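Local coordinates for conserved hypothetical secreted protein (Helicobacter pylori, PDB 4RNZ) that is a cell shape-determining protein of the M23B metallopeptidase family that probably cleaves peptidoglycan with a zinc-dependent active site, at residues I84-Q98 against V132-R146. Numbering follows the deposited sequence.
Sequences IIFTRKEKTLLLSLQ and VKNDKIAIVYTRDYR. With GOL (glycerol), chain H; PO4 (phosphate ion), chain G.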
loop_
_atom_site.group_PDB
_atom_site.type_symbol
_atom_site.label_atom_id
_atom_site.label_comp_id
_atom_site.label_asym_id
_atom_site.label_seq_id
_atom_site.Cartn_x
_atom_site.Cartn_y
_atom_site.Cartn_z
ATOM N N ILE A 84 0.391 -15.296 -3.163
ATOM C CA ILE A 84 -0.551 -14.989 -4.223
ATOM C C ILE A 84 0.206 -15.057 -5.535
ATOM O O ILE A 84 1.250 -14.406 -5.706
ATOM C CB ILE A 84 -1.163 -13.584 -4.095
ATOM C CG1 ILE A 84 -1.954 -13.430 -2.785
ATOM C CG2 ILE A 84 -2.111 -13.313 -5.243
ATOM C CD1 ILE A 84 -2.440 -12.006 -2.534
ATOM N N ILE A 85 -0.324 -15.847 -6.462
ATOM C CA ILE A 85 0.243 -15.943 -7.797
ATOM C C ILE A 85 -0.437 -14.891 -8.661
ATOM O O ILE A 85 -1.662 -14.806 -8.731
ATOM C CB ILE A 85 0.075 -17.350 -8.432
ATOM C CG1 ILE A 85 0.746 -18.421 -7.573
ATOM C CG2 ILE A 85 0.721 -17.388 -9.815
ATOM C CD1 ILE A 85 0.334 -19.840 -7.941
ATOM N N PHE A 86 0.371 -14.067 -9.316
ATOM C CA PHE A 86 -0.183 -12.992 -10.118
ATOM C C PHE A 86 0.660 -12.671 -11.330
ATOM O O PHE A 86 1.855 -12.989 -11.375
ATOM C CB PHE A 86 -0.365 -11.723 -9.262
ATOM C CG PHE A 86 0.921 -11.180 -8.702
ATOM C CD1 PHE A 86 1.725 -10.332 -9.461
ATOM C CD2 PHE A 86 1.330 -11.504 -7.413
ATOM C CE1 PHE A 86 2.908 -9.842 -8.951
ATOM C CE2 PHE A 86 2.519 -11.011 -6.893
ATOM C CZ PHE A 86 3.308 -10.176 -7.659
ATOM N N THR A 87 0.011 -12.023 -12.293
ATOM C CA THR A 87 0.667 -11.520 -13.492
ATOM C C THR A 87 0.739 -9.987 -13.410
ATOM O O THR A 87 -0.175 -9.338 -12.892
ATOM C CB THR A 87 -0.091 -11.985 -14.758
ATOM O OG1 THR A 87 -0.024 -13.414 -14.820
ATOM C CG2 THR A 87 0.554 -11.449 -16.005
ATOM N N ARG A 88 1.831 -9.417 -13.897
ATOM C CA ARG A 88 2.033 -7.973 -13.828
ATOM C C ARG A 88 2.046 -7.389 -15.241
ATOM O O ARG A 88 2.752 -7.901 -16.091
ATOM C CB ARG A 88 3.333 -7.722 -13.077
ATOM C CG ARG A 88 3.721 -6.279 -12.881
ATOM C CD ARG A 88 4.812 -6.209 -11.829
ATOM N NE ARG A 88 4.204 -6.350 -10.516
ATOM C CZ ARG A 88 4.860 -6.623 -9.393
ATOM N NH1 ARG A 88 6.170 -6.809 -9.400
ATOM N NH2 ARG A 88 4.190 -6.709 -8.250
ATOM N N LYS A 89 1.230 -6.374 -15.513
ATOM C CA LYS A 89 1.268 -5.664 -16.799
ATOM C C LYS A 89 1.803 -4.239 -16.610
ATOM O O LYS A 89 1.413 -3.555 -15.667
ATOM C CB LYS A 89 -0.115 -5.521 -17.396
ATOM C CG LYS A 89 -0.880 -6.811 -17.610
ATOM C CD LYS A 89 -2.183 -6.494 -18.320
ATOM C CE LYS A 89 -3.100 -7.700 -18.393
ATOM N NZ LYS A 89 -4.238 -7.380 -19.306
ATOM N N GLU A 90 2.638 -3.793 -17.539
ATOM C CA GLU A 90 3.180 -2.437 -17.527
ATOM C C GLU A 90 2.570 -1.640 -18.663
ATOM O O GLU A 90 2.425 -2.145 -19.783
ATOM C CB GLU A 90 4.691 -2.499 -17.668
ATOM C CG GLU A 90 5.418 -1.168 -17.513
ATOM C CD GLU A 90 6.888 -1.311 -17.782
ATOM O OE1 GLU A 90 7.243 -1.912 -18.817
ATOM O OE2 GLU A 90 7.685 -0.847 -16.958
ATOM N N LYS A 91 2.209 -0.393 -18.365
ATOM C CA LYS A 91 1.672 0.547 -19.352
ATOM C C LYS A 91 2.368 1.885 -19.238
ATOM O O LYS A 91 2.906 2.233 -18.178
ATOM C CB LYS A 91 0.177 0.785 -19.157
ATOM C CG LYS A 91 -0.667 -0.450 -19.414
ATOM C CD LYS A 91 -2.117 -0.115 -19.711
ATOM C CE LYS A 91 -2.790 -1.263 -20.456
ATOM N NZ LYS A 91 -2.656 -2.531 -19.689
ATOM N N THR A 92 2.302 2.643 -20.332
ATOM C CA THR A 92 2.731 4.031 -20.339
ATOM C C THR A 92 1.609 4.959 -20.739
ATOM O O THR A 92 1.111 4.916 -21.876
ATOM C CB THR A 92 3.908 4.234 -21.288
ATOM O OG1 THR A 92 4.972 3.368 -20.892
ATOM C CG2 THR A 92 4.404 5.688 -21.244
ATOM N N LEU A 93 1.211 5.810 -19.805
ATOM C CA LEU A 93 0.280 6.873 -20.087
ATOM C C LEU A 93 1.060 8.111 -20.538
ATOM O O LEU A 93 1.949 8.591 -19.824
ATOM C CB LEU A 93 -0.520 7.233 -18.841
ATOM C CG LEU A 93 -1.442 8.447 -18.933
ATOM C CD1 LEU A 93 -2.518 8.263 -19.992
ATOM C CD2 LEU A 93 -2.076 8.667 -17.572
ATOM N N LEU A 94 0.723 8.611 -21.721
ATOM C CA LEU A 94 1.189 9.923 -22.191
ATOM C C LEU A 94 -0.006 10.863 -22.337
ATOM O O LEU A 94 -1.022 10.531 -22.966
ATOM C CB LEU A 94 1.889 9.785 -23.528
ATOM C CG LEU A 94 3.025 8.776 -23.623
ATOM C CD1 LEU A 94 3.483 8.692 -25.074
ATOM C CD2 LEU A 94 4.186 9.146 -22.712
ATOM N N LEU A 95 0.104 12.052 -21.780
ATOM C CA LEU A 95 -1.060 12.912 -21.706
ATOM C C LEU A 95 -0.686 14.369 -21.962
ATOM O O LEU A 95 0.341 14.849 -21.456
ATOM C CB LEU A 95 -1.647 12.733 -20.319
ATOM C CG LEU A 95 -3.032 13.232 -19.993
ATOM C CD1 LEU A 95 -3.595 12.301 -18.928
ATOM C CD2 LEU A 95 -2.969 14.681 -19.508
ATOM N N SER A 96 -1.510 15.056 -22.756
ATOM C CA SER A 96 -1.430 16.520 -22.885
ATOM C C SER A 96 -2.612 17.091 -22.127
ATOM O O SER A 96 -3.745 16.773 -22.438
ATOM C CB SER A 96 -1.469 16.962 -24.359
ATOM O OG SER A 96 -1.473 18.377 -24.444
ATOM N N LEU A 97 -2.362 17.910 -21.112
ATOM C CA LEU A 97 -3.448 18.403 -20.270
ATOM C C LEU A 97 -4.546 19.203 -21.036
ATOM O O LEU A 97 -4.259 20.140 -21.770
ATOM C CB LEU A 97 -2.856 19.249 -19.147
ATOM C CG LEU A 97 -3.779 19.598 -17.991
ATOM C CD1 LEU A 97 -4.152 18.351 -17.204
ATOM C CD2 LEU A 97 -3.106 20.602 -17.073
ATOM N N GLN A 98 -5.795 18.799 -20.852
ATOM C CA GLN A 98 -6.953 19.427 -21.482
ATOM C C GLN A 98 -7.823 20.093 -20.428
ATOM O O GLN A 98 -8.285 21.206 -20.637
ATOM C CB GLN A 98 -7.746 18.393 -22.275
ATOM C CG GLN A 98 -6.984 17.780 -23.428
ATOM C CD GLN A 98 -6.332 18.844 -24.295
ATOM O OE1 GLN A 98 -7.006 19.757 -24.782
ATOM N NE2 GLN A 98 -5.020 18.755 -24.468
ATOM N N VAL A 132 -0.764 23.828 -16.653
ATOM C CA VAL A 132 -1.803 24.449 -17.469
ATOM C C VAL A 132 -1.983 23.684 -18.773
ATOM O O VAL A 132 -1.159 22.830 -19.137
ATOM C CB VAL A 132 -1.458 25.924 -17.785
ATOM C CG1 VAL A 132 -1.239 26.692 -16.495
ATOM C CG2 VAL A 132 -0.230 26.023 -18.689
ATOM N N LYS A 133 -3.048 24.032 -19.488
ATOM C CA LYS A 133 -3.408 23.357 -20.727
ATOM C C LYS A 133 -2.206 23.108 -21.613
ATOM O O LYS A 133 -1.301 23.940 -21.721
ATOM C CB LYS A 133 -4.490 24.135 -21.491
ATOM C CG LYS A 133 -5.379 23.237 -22.328
ATOM C CD LYS A 133 -6.570 23.981 -22.899
ATOM C CE LYS A 133 -7.175 23.216 -24.071
ATOM N NZ LYS A 133 -8.567 23.645 -24.414
ATOM N N ASN A 134 -2.188 21.920 -22.208
ATOM C CA ASN A 134 -1.083 21.460 -23.055
ATOM C C ASN A 134 0.242 21.132 -22.336
ATOM O O ASN A 134 1.194 20.730 -22.983
ATOM C CB ASN A 134 -0.852 22.418 -24.248
ATOM C CG ASN A 134 -2.126 22.658 -25.074
ATOM O OD1 ASN A 134 -2.380 23.770 -25.520
ATOM N ND2 ASN A 134 -2.928 21.624 -25.266
ATOM N N ASP A 135 0.310 21.272 -21.014
ATOM C CA ASP A 135 1.442 20.706 -20.285
ATOM C C ASP A 135 1.351 19.170 -20.333
ATOM O O ASP A 135 0.271 18.608 -20.493
ATOM C CB ASP A 135 1.474 21.200 -18.849
ATOM C CG ASP A 135 1.964 22.629 -18.741
ATOM O OD1 ASP A 135 2.637 23.079 -19.668
ATOM O OD2 ASP A 135 1.693 23.283 -17.724
ATOM N N LYS A 136 2.490 18.507 -20.233
ATOM C CA LYS A 136 2.531 17.053 -20.367
ATOM C C LYS A 136 2.577 16.325 -19.012
ATOM O O LYS A 136 3.142 16.826 -18.025
ATOM C CB LYS A 136 3.699 16.632 -21.220
ATOM C CG LYS A 136 3.748 17.327 -22.569
ATOM C CD LYS A 136 4.978 16.888 -23.344
ATOM C CE LYS A 136 6.282 17.479 -22.798
ATOM N NZ LYS A 136 6.523 18.903 -23.198
ATOM N N ILE A 137 1.918 15.167 -18.979
ATOM C CA ILE A 137 2.011 14.216 -17.863
ATOM C C ILE A 137 2.250 12.820 -18.475
ATOM O O ILE A 137 1.497 12.404 -19.361
ATOM C CB ILE A 137 0.725 14.185 -17.012
ATOM C CG1 ILE A 137 0.427 15.561 -16.439
ATOM C CG2 ILE A 137 0.841 13.153 -15.868
ATOM C CD1 ILE A 137 -0.878 15.657 -15.691
ATOM N N ALA A 138 3.303 12.140 -18.020
ATOM C CA ALA A 138 3.582 10.779 -18.370
ATOM C C ALA A 138 3.632 9.926 -17.098
ATOM O O ALA A 138 4.149 10.372 -16.069
ATOM C CB ALA A 138 4.906 10.681 -19.093
ATOM N N ILE A 139 3.067 8.726 -17.166
ATOM C CA ILE A 139 3.175 7.759 -16.064
ATOM C C ILE A 139 3.477 6.392 -16.644
ATOM O O ILE A 139 2.730 5.903 -17.495
ATOM C CB ILE A 139 1.874 7.651 -15.242
ATOM C CG1 ILE A 139 1.275 9.036 -14.992
ATOM C CG2 ILE A 139 2.119 6.878 -13.932
ATOM C CD1 ILE A 139 0.025 9.047 -14.157
ATOM N N VAL A 140 4.564 5.775 -16.190
ATOM C CA VAL A 140 4.795 4.378 -16.457
ATOM C C VAL A 140 4.390 3.629 -15.194
ATOM O O VAL A 140 4.929 3.882 -14.113
ATOM C CB VAL A 140 6.252 4.049 -16.730
ATOM C CG1 VAL A 140 6.399 2.550 -16.975
ATOM C CG2 VAL A 140 6.781 4.847 -17.917
ATOM N N TYR A 141 3.435 2.711 -15.323
ATOM C CA TYR A 141 2.933 2.023 -14.133
ATOM C C TYR A 141 2.615 0.580 -14.409
ATOM O O TYR A 141 2.282 0.205 -15.542
ATOM C CB TYR A 141 1.685 2.695 -13.604
ATOM C CG TYR A 141 0.498 2.669 -14.518
ATOM C CD1 TYR A 141 0.370 3.589 -15.544
ATOM C CD2 TYR A 141 -0.500 1.723 -14.370
ATOM C CE1 TYR A 141 -0.733 3.591 -16.365
ATOM C CE2 TYR A 141 -1.602 1.708 -15.198
ATOM C CZ TYR A 141 -1.711 2.650 -16.198
ATOM O OH TYR A 141 -2.801 2.667 -17.030
ATOM N N THR A 142 2.676 -0.210 -13.347
ATOM C CA THR A 142 2.297 -1.609 -13.411
ATOM C C THR A 142 1.053 -1.855 -12.598
ATOM O O THR A 142 0.704 -1.083 -11.695
ATOM C CB THR A 142 3.398 -2.537 -12.907
ATOM O OG1 THR A 142 3.624 -2.337 -11.508
ATOM C CG2 THR A 142 4.685 -2.322 -13.668
ATOM N N ARG A 143 0.374 -2.935 -12.948
ATOM C CA ARG A 143 -0.830 -3.372 -12.240
ATOM C C ARG A 143 -0.700 -4.894 -12.115
ATOM O O ARG A 143 -0.084 -5.531 -13.004
ATOM C CB ARG A 143 -2.019 -2.982 -13.084
ATOM C CG ARG A 143 -3.231 -2.474 -12.369
ATOM C CD ARG A 143 -4.411 -2.324 -13.348
ATOM N NE ARG A 143 -4.509 -1.065 -14.119
ATOM C CZ ARG A 143 -4.743 0.144 -13.595
ATOM N NH1 ARG A 143 -4.825 0.290 -12.286
ATOM N NH2 ARG A 143 -4.866 1.229 -14.382
ATOM N N ASP A 144 -1.212 -5.468 -11.023
ATOM C CA ASP A 144 -1.107 -6.917 -10.813
ATOM C C ASP A 144 -2.466 -7.569 -11.084
ATOM O O ASP A 144 -3.501 -6.994 -10.756
ATOM C CB ASP A 144 -0.609 -7.254 -9.413
ATOM C CG ASP A 144 0.828 -6.862 -9.175
ATOM O OD1 ASP A 144 1.606 -6.670 -10.114
ATOM O OD2 ASP A 144 1.199 -6.786 -8.001
ATOM N N TYR A 145 -2.444 -8.752 -11.692
ATOM C CA TYR A 145 -3.664 -9.424 -12.153
ATOM C C TYR A 145 -3.717 -10.870 -11.668
ATOM O O TYR A 145 -2.702 -11.560 -11.659
ATOM C CB TYR A 145 -3.695 -9.463 -13.681
ATOM C CG TYR A 145 -3.852 -8.112 -14.312
ATOM C CD1 TYR A 145 -2.757 -7.255 -14.463
ATOM C CD2 TYR A 145 -5.077 -7.682 -14.763
ATOM C CE1 TYR A 145 -2.905 -5.997 -15.046
ATOM C CE2 TYR A 145 -5.233 -6.426 -15.355
ATOM C CZ TYR A 145 -4.149 -5.591 -15.485
ATOM O OH TYR A 145 -4.313 -4.338 -16.077
ATOM N N ARG A 146 -4.918 -11.305 -11.302
ATOM C CA ARG A 146 -5.198 -12.699 -10.950
ATOM C C ARG A 146 -6.310 -13.175 -11.837
ATOM O O ARG A 146 -7.388 -12.570 -11.860
ATOM C CB ARG A 146 -5.688 -12.821 -9.514
ATOM C CG ARG A 146 -4.600 -12.691 -8.520
ATOM C CD ARG A 146 -5.212 -12.767 -7.145
ATOM N NE ARG A 146 -5.442 -14.153 -6.744
ATOM C CZ ARG A 146 -5.675 -14.514 -5.495
ATOM N NH1 ARG A 146 -5.684 -13.582 -4.548
ATOM N NH2 ARG A 146 -5.852 -15.802 -5.185
HETATM C C1 GOL H . -3.908 -17.966 -10.057
HETATM O O1 GOL H . -2.587 -17.544 -10.430
HETATM C C2 GOL H . -4.400 -17.475 -8.692
HETATM O O2 GOL H . -3.835 -16.217 -8.284
HETATM C C3 GOL H . -5.918 -17.562 -8.682
HETATM O O3 GOL H . -6.525 -16.875 -7.584
HETATM P P PO4 G . -6.401 -4.417 -18.742
HETATM O O1 PO4 G . -6.207 -3.811 -17.358
HETATM O O2 PO4 G . -7.672 -3.838 -19.318
HETATM O O3 PO4 G . -6.514 -5.926 -18.683
HETATM O O4 PO4 G . -5.258 -4.132 -19.687
HETATM O O HOH W 1 -0.244 -1.271 -16.045
HETATM O O HOH W 2 1.833 18.792 -24.708
#
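Arg-88 and Asp-144, a non-hydrogen-bonded pair of neighbouring antiparallel strands, meet side-on: NE reaches OD1 at 2.6 Å and NH2 reaches OD2 at 3.0 Å, each on the syn lone pair, with guanidinium and carboxylate nearly coplanar (24° apart). A bend at chi3 (-78°) brings the guanidinium round to the carboxylate. The Phe-86 ring stacks over the pair, its CE1 3.6 Å from Asp-144 OD2, and Phe-151 of strand 149-151 packs on both Phe-86 and Asp-144.

On the other face of the sheet the extended Lys-89 chain crosses the Tyr-145 ring, CE 3.7 Å from the ring centroid in a CH-pi contact and NZ in a cation-pi one. A phosphate, probably from the crystallisation liquor, is bound by Lys-89 NZ and Lys-91 NZ (3.1 Å to O4).

Farther along this face, Leu-93, Leu-95, Ile-137 and Ile-139 pack against helices 101-109 and 112-121, which belong to the connection between the strands. Reciprocal backbone bonds run from Thr-87/Tyr-145 to Leu-95/Ile-137, where the Leu-95 N bond is weak; beyond them Leu-97 N bonds Asp-135 O and Leu-97 O accepts Asn-134 N (2.8 Å) at the type II turn 132-135. One face thus passes from apolar and helix-covered to charged at Lys-89 and Lys-91, while on the other the bidentate salt bridge probably restrains both groups' rotation, keeping them nearly coplanar.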